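PDB 5YY3: cyclopenase asqI from Emericella nidulans, which catalyses the zinc-dependent conversion of 4'-methoxycyclopenin into 4'-methoxyviridicatin, releasing methyl isocyanate, in the biosynthesis of aspoquinolone mycotoxins. Local coordinates for residues A[55-60]-A[137-142]; A[225-230]-A[571-576]. All coordinates share one frame; numbering follows the deposited sequence.

Interaction 1: residues A[55-60]-A[137-142]; sequences SDVRGI and FPPPLK
P139 O accepts a hydrogen bond from NH2 of R554, while NH1 of the same guanidinium reaches P138 O, and in the loop held this way the P139 ring meets V57 of helix 55-60. One arginine thus serves two successive carbonyls; prolines lack an N-H but keep the carbonyl oxygen as an acceptor. The contact between the two segments is itself apolar. A single methyl, V57 CG1, lies 4.0 Å from P139 CD, and P139 CG is equally close, so it sits against the CG-CD edge of the pyrrolidine ring. CG1 is placed there by a first torsion of 170°, which sets it opposite the backbone N. The closest CA pair, V57 CA and P138 CA, is 7.6 Å apart, and the V57 side chain and P139 ring meet between the backbones.

P138, P139 and P140 follow a polyproline II course, an extended form suiting consecutive prolines because the ring fixes phi near -60° and proline has no N-H for α-helical bonding. This loop belongs to the hemocyanin-type helical domain of the tyrosinase family, and beyond it L141 N bonds to OD1 of D184, on the helix that also carries the zinc ligands H186 and H190. V57 also packs on I101 and L125, from helices 97-109 and 114-127; a compact, wholly apolar branched side chain suits this buried place between them and the P139 ring. Within 55-60, helical bonding continues from G59 N to S55 O (2.9 Å). R58 folds back at the surface, the face of its guanidinium lying over S55 CA, 4.0 Å from the plane.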
loop_
_atom_site.group_PDB
_atom_site.type_symbol
_atom_site.label_atom_id
_atom_site.label_comp_id
_atom_site.label_asym_id
_atom_site.label_seq_id
_atom_site.Cartn_x
_atom_site.Cartn_y
_atom_site.Cartn_z
ATOM N N SER A 55 -46.984 17.532 -10.142
ATOM C CA SER A 55 -46.863 17.382 -8.694
ATOM C C SER A 55 -47.576 16.122 -8.187
ATOM O O SER A 55 -47.271 15.619 -7.106
ATOM C CB SER A 55 -47.396 18.632 -7.976
ATOM O OG SER A 55 -48.621 19.060 -8.547
ATOM N N ASP A 56 -48.519 15.615 -8.973
ATOM C CA ASP A 56 -49.112 14.308 -8.702
ATOM C C ASP A 56 -48.037 13.242 -8.841
ATOM O O ASP A 56 -47.909 12.351 -8.002
ATOM C CB ASP A 56 -50.264 14.016 -9.664
ATOM C CG ASP A 56 -51.576 14.592 -9.191
ATOM O OD1 ASP A 56 -51.717 14.818 -7.969
ATOM O OD2 ASP A 56 -52.476 14.790 -10.039
ATOM N N VAL A 57 -47.257 13.355 -9.912
ATOM C CA VAL A 57 -46.206 12.398 -10.214
ATOM C C VAL A 57 -45.131 12.403 -9.128
ATOM O O VAL A 57 -44.751 11.339 -8.639
ATOM C CB VAL A 57 -45.575 12.688 -11.601
ATOM C CG1 VAL A 57 -44.318 11.855 -11.819
ATOM C CG2 VAL A 57 -46.587 12.422 -12.700
ATOM N N ARG A 58 -44.654 13.590 -8.744
ATOM C CA ARG A 58 -43.695 13.712 -7.639
ATOM C C ARG A 58 -44.279 13.175 -6.334
ATOM O O ARG A 58 -43.583 12.520 -5.559
ATOM C CB ARG A 58 -43.251 15.168 -7.448
ATOM C CG ARG A 58 -42.344 15.706 -8.545
ATOM C CD ARG A 58 -42.133 17.211 -8.390
ATOM N NE ARG A 58 -42.749 17.964 -9.483
ATOM C CZ ARG A 58 -43.312 19.163 -9.347
ATOM N NH1 ARG A 58 -43.352 19.747 -8.156
ATOM N NH2 ARG A 58 -43.850 19.771 -10.398
ATOM N N GLY A 59 -45.555 13.449 -6.094
ATOM C CA GLY A 59 -46.228 12.935 -4.918
ATOM C C GLY A 59 -46.247 11.418 -4.872
ATOM O O GLY A 59 -46.031 10.814 -3.824
ATOM N N ILE A 60 -46.509 10.797 -6.016
ATOM C CA ILE A 60 -46.563 9.339 -6.101
ATOM C C ILE A 60 -45.171 8.732 -5.875
ATOM O O ILE A 60 -45.002 7.841 -5.047
ATOM C CB ILE A 60 -47.136 8.874 -7.471
ATOM C CG1 ILE A 60 -48.589 9.344 -7.623
ATOM C CG2 ILE A 60 -47.043 7.355 -7.612
ATOM C CD1 ILE A 60 -49.168 9.158 -9.010
ATOM N N PHE A 137 -41.992 13.885 -17.421
ATOM C CA PHE A 137 -40.972 12.850 -17.320
ATOM C C PHE A 137 -41.006 12.174 -15.971
ATOM O O PHE A 137 -41.490 12.759 -15.009
ATOM C CB PHE A 137 -39.594 13.456 -17.560
ATOM C CG PHE A 137 -39.430 14.047 -18.920
ATOM C CD1 PHE A 137 -39.787 13.328 -20.047
ATOM C CD2 PHE A 137 -38.922 15.334 -19.071
ATOM C CE1 PHE A 137 -39.641 13.880 -21.302
ATOM C CE2 PHE A 137 -38.768 15.888 -20.326
ATOM C CZ PHE A 137 -39.130 15.162 -21.441
ATOM N N PRO A 138 -40.498 10.935 -15.897
ATOM C CA PRO A 138 -40.285 10.359 -14.565
ATOM C C PRO A 138 -39.297 11.245 -13.807
ATOM O O PRO A 138 -38.419 11.836 -14.434
ATOM C CB PRO A 138 -39.717 8.965 -14.852
ATOM C CG PRO A 138 -39.427 8.935 -16.327
ATOM C CD PRO A 138 -40.256 9.970 -16.979
ATOM N N PRO A 139 -39.456 11.359 -12.479
ATOM C CA PRO A 139 -38.628 12.284 -11.695
ATOM C C PRO A 139 -37.140 11.948 -11.751
ATOM O O PRO A 139 -36.769 10.819 -12.073
ATOM C CB PRO A 139 -39.163 12.114 -10.262
ATOM C CG PRO A 139 -40.540 11.550 -10.430
ATOM C CD PRO A 139 -40.462 10.674 -11.652
ATOM N N PRO A 140 -36.295 12.935 -11.456
ATOM C CA PRO A 140 -34.876 12.682 -11.194
ATOM C C PRO A 140 -34.704 11.583 -10.149
ATOM O O PRO A 140 -35.532 11.488 -9.255
ATOM C CB PRO A 140 -34.377 14.032 -10.664
ATOM C CG PRO A 140 -35.254 15.037 -11.352
ATOM C CD PRO A 140 -36.608 14.376 -11.499
ATOM N N LEU A 141 -33.661 10.767 -10.261
ATOM C CA LEU A 141 -33.367 9.768 -9.240
ATOM C C LEU A 141 -33.258 10.427 -7.873
ATOM O O LEU A 141 -33.511 9.789 -6.849
ATOM C CB LEU A 141 -32.072 9.015 -9.559
ATOM C CG LEU A 141 -31.529 8.059 -8.482
ATOM C CD1 LEU A 141 -32.462 6.902 -8.315
ATOM C CD2 LEU A 141 -30.113 7.568 -8.824
ATOM N N LYS A 142 -32.900 11.712 -7.864
ATOM C CA LYS A 142 -32.715 12.433 -6.620
ATOM C C LYS A 142 -34.007 12.511 -5.809
ATOM O O LYS A 142 -33.968 12.673 -4.597
ATOM C CB LYS A 142 -32.187 13.843 -6.867
ATOM C CG LYS A 142 -31.505 14.372 -5.597
ATOM C CD LYS A 142 -31.605 15.884 -5.396
ATOM C CE LYS A 142 -31.209 16.291 -3.955
ATOM N NZ LYS A 142 -31.531 15.218 -2.970
#

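Interaction 2: residues A[225-230]-A[571-576]; sequences YETESL and MPFVAF
This is an apolar helix-against-strand contact, buried at the interface between the hemocyanin-type helical domain and the Ig-like β domain. The helix 210-231, which also bears the zinc ligand H218, presents T227 and L230, one turn apart on the same side. M571 and F573 of strand 571-580 reach across to them, two residues apart, the spacing that puts side chains on one face of a strand, although F573 touches the helix only with the end of its ring. The backbones stay well separated, with T227 CA and F573 CA 10.3 Å apart, and long strand side chains bridge the gap.

T227 and F573 approach from opposite directions. The threonine methyl CG2 meets the edge of the phenyl ring, close to its plane, at 3.7 Å from F573 CE2. Threonine suits this position by having two different branches: with OG1 at a first torsion of -63°, CG2 stands anti to the backbone N and reaches the ring, while OG1 bonds back to A223 O one helical turn earlier. M571 spans its part of the gap with a fully extended chain, all three torsions near 180°, and brings its terminal CE to 4.3 Å from L230 CB. M571 SD passes 3.5 Å from F573 CE1. F267 of the second subunit packs on L230, placing this leucine near a subunit boundary. Backbone bonds to I643 and F641 hold M571 and F573 in the sheet. F573 is bordered at two ring carbons para to each other: T227 CG2 at CE2 and, in the ring plane, M571 O 3.4 Å from CD1.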
loop_
_atom_site.group_PDB
_atom_site.type_symbol
_atom_site.label_atom_id
_atom_site.label_comp_id
_atom_site.label_asym_id
_atom_site.label_seq_id
_atom_site.Cartn_x
_atom_site.Cartn_y
_atom_site.Cartn_z
ATOM N N TYR A 225 -15.610 0.501 -16.937
ATOM C CA TYR A 225 -15.282 0.177 -15.554
ATOM C C TYR A 225 -13.906 -0.470 -15.416
ATOM O O TYR A 225 -13.135 -0.153 -14.499
ATOM C CB TYR A 225 -16.317 -0.767 -14.971
ATOM C CG TYR A 225 -16.137 -1.036 -13.482
ATOM C CD1 TYR A 225 -16.234 -0.001 -12.557
ATOM C CD2 TYR A 225 -15.879 -2.325 -13.005
ATOM C CE1 TYR A 225 -16.096 -0.238 -11.189
ATOM C CE2 TYR A 225 -15.740 -2.577 -11.630
ATOM C CZ TYR A 225 -15.844 -1.518 -10.733
ATOM O OH TYR A 225 -15.723 -1.716 -9.371
ATOM N N GLU A 226 -13.608 -1.390 -16.322
ATOM C CA GLU A 226 -12.346 -2.099 -16.262
ATOM C C GLU A 226 -11.218 -1.159 -16.635
ATOM O O GLU A 226 -10.162 -1.177 -16.012
ATOM C CB GLU A 226 -12.373 -3.317 -17.177
ATOM C CG GLU A 226 -13.125 -4.486 -16.561
ATOM C CD GLU A 226 -12.653 -5.823 -17.096
ATOM O OE1 GLU A 226 -12.721 -6.038 -18.325
ATOM O OE2 GLU A 226 -12.213 -6.668 -16.290
ATOM N N THR A 227 -11.445 -0.327 -17.648
ATOM C CA THR A 227 -10.443 0.656 -18.043
ATOM C C THR A 227 -10.192 1.641 -16.897
ATOM O O THR A 227 -9.053 2.043 -16.650
ATOM C CB THR A 227 -10.880 1.405 -19.314
ATOM O OG1 THR A 227 -10.972 0.465 -20.400
ATOM C CG2 THR A 227 -9.894 2.510 -19.673
ATOM N N GLU A 228 -11.255 2.024 -16.197
ATOM C CA GLU A 228 -11.132 2.945 -15.069
ATOM C C GLU A 228 -10.302 2.284 -13.975
ATOM O O GLU A 228 -9.472 2.932 -13.319
ATOM C CB GLU A 228 -12.504 3.338 -14.525
ATOM C CG GLU A 228 -12.476 4.526 -13.575
ATOM C CD GLU A 228 -12.455 5.861 -14.307
ATOM O OE1 GLU A 228 -12.346 5.867 -15.557
ATOM O OE2 GLU A 228 -12.558 6.912 -13.627
ATOM N N SER A 229 -10.536 0.991 -13.780
ATOM C CA SER A 229 -9.721 0.182 -12.885
ATOM C C SER A 229 -8.214 0.238 -13.221
ATOM O O SER A 229 -7.384 0.418 -12.340
ATOM C CB SER A 229 -10.207 -1.263 -12.913
ATOM O OG SER A 229 -9.841 -1.926 -11.712
ATOM N N LEU A 230 -7.869 0.088 -14.495
ATOM C CA LEU A 230 -6.479 0.092 -14.911
ATOM C C LEU A 230 -5.792 1.425 -14.639
ATOM O O LEU A 230 -4.578 1.478 -14.429
ATOM C CB LEU A 230 -6.377 -0.238 -16.397
ATOM C CG LEU A 230 -5.843 -1.622 -16.744
ATOM C CD1 LEU A 230 -6.456 -2.645 -15.830
ATOM C CD2 LEU A 230 -6.157 -1.941 -18.193
ATOM N N MET A 571 -1.807 8.866 -19.232
ATOM C CA MET A 571 -1.953 7.461 -19.595
ATOM C C MET A 571 -2.183 7.307 -21.090
ATOM O O MET A 571 -2.993 8.022 -21.677
ATOM C CB MET A 571 -3.094 6.834 -18.805
ATOM C CG MET A 571 -3.356 5.372 -19.105
ATOM S SD MET A 571 -4.675 4.769 -18.040
ATOM C CE MET A 571 -4.984 3.120 -18.704
ATOM N N PRO A 572 -1.459 6.375 -21.721
ATOM C CA PRO A 572 -1.594 6.238 -23.178
ATOM C C PRO A 572 -2.859 5.492 -23.606
ATOM O O PRO A 572 -3.166 4.414 -23.105
ATOM C CB PRO A 572 -0.319 5.472 -23.584
ATOM C CG PRO A 572 0.144 4.800 -22.350
ATOM C CD PRO A 572 -0.292 5.649 -21.187
ATOM N N PHE A 573 -3.596 6.101 -24.534
ATOM C CA PHE A 573 -4.763 5.470 -25.144
ATOM C C PHE A 573 -4.612 5.477 -26.656
ATOM O O PHE A 573 -3.779 6.191 -27.198
ATOM C CB PHE A 573 -6.050 6.193 -24.744
ATOM C CG PHE A 573 -6.527 5.870 -23.357
ATOM C CD1 PHE A 573 -5.807 6.290 -22.244
ATOM C CD2 PHE A 573 -7.712 5.170 -23.162
ATOM C CE1 PHE A 573 -6.246 6.006 -20.952
ATOM C CE2 PHE A 573 -8.153 4.880 -21.877
ATOM C CZ PHE A 573 -7.407 5.302 -20.760
ATOM N N VAL A 574 -5.417 4.684 -27.344
ATOM C CA VAL A 574 -5.429 4.732 -28.798
ATOM C C VAL A 574 -6.812 5.154 -29.279
ATOM O O VAL A 574 -7.827 4.677 -28.756
ATOM C CB VAL A 574 -5.052 3.369 -29.414
ATOM C CG1 VAL A 574 -5.201 3.403 -30.935
ATOM C CG2 VAL A 574 -3.631 2.986 -29.012
ATOM N N ALA A 575 -6.854 6.070 -30.237
ATOM C CA ALA A 575 -8.106 6.456 -30.872
ATOM C C ALA A 575 -8.223 5.750 -32.207
ATOM O O ALA A 575 -7.243 5.599 -32.920
ATOM C CB ALA A 575 -8.190 7.948 -31.058
ATOM N N PHE A 576 -9.436 5.311 -32.522
ATOM C CA PHE A 576 -9.721 4.551 -33.722
ATOM C C PHE A 576 -10.915 5.192 -34.413
ATOM O O PHE A 576 -11.903 5.540 -33.760
ATOM C CB PHE A 576 -9.999 3.082 -33.364
ATOM C CG PHE A 576 -10.742 2.311 -34.420
ATOM C CD1 PHE A 576 -12.131 2.321 -34.462
ATOM C CD2 PHE A 576 -10.056 1.536 -35.342
ATOM C CE1 PHE A 576 -12.816 1.598 -35.406
ATOM C CE2 PHE A 576 -10.742 0.804 -36.299
ATOM C CZ PHE A 576 -12.118 0.836 -36.333
#

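The two contacts come in series along the chain: interaction 1 closes before interaction 2 opens. Their centres are about 37 Å apart, on opposite sides of the chain's centre, and their nearest atoms about 16 Å, so they do not touch. Both use the helical domain: 55-60 and 137-142 join an N-terminal helix to a loop there, whereas 225-230 and 571-576 join helix 210-231 of the helical domain to strand 571-580 of the Ig-like domain. Both lie away from the zinc site, although helix 210-231 of interaction 2 carries the ligand H218 and the loop 137-142 packs on helix 180-193, which carries H186 and H190.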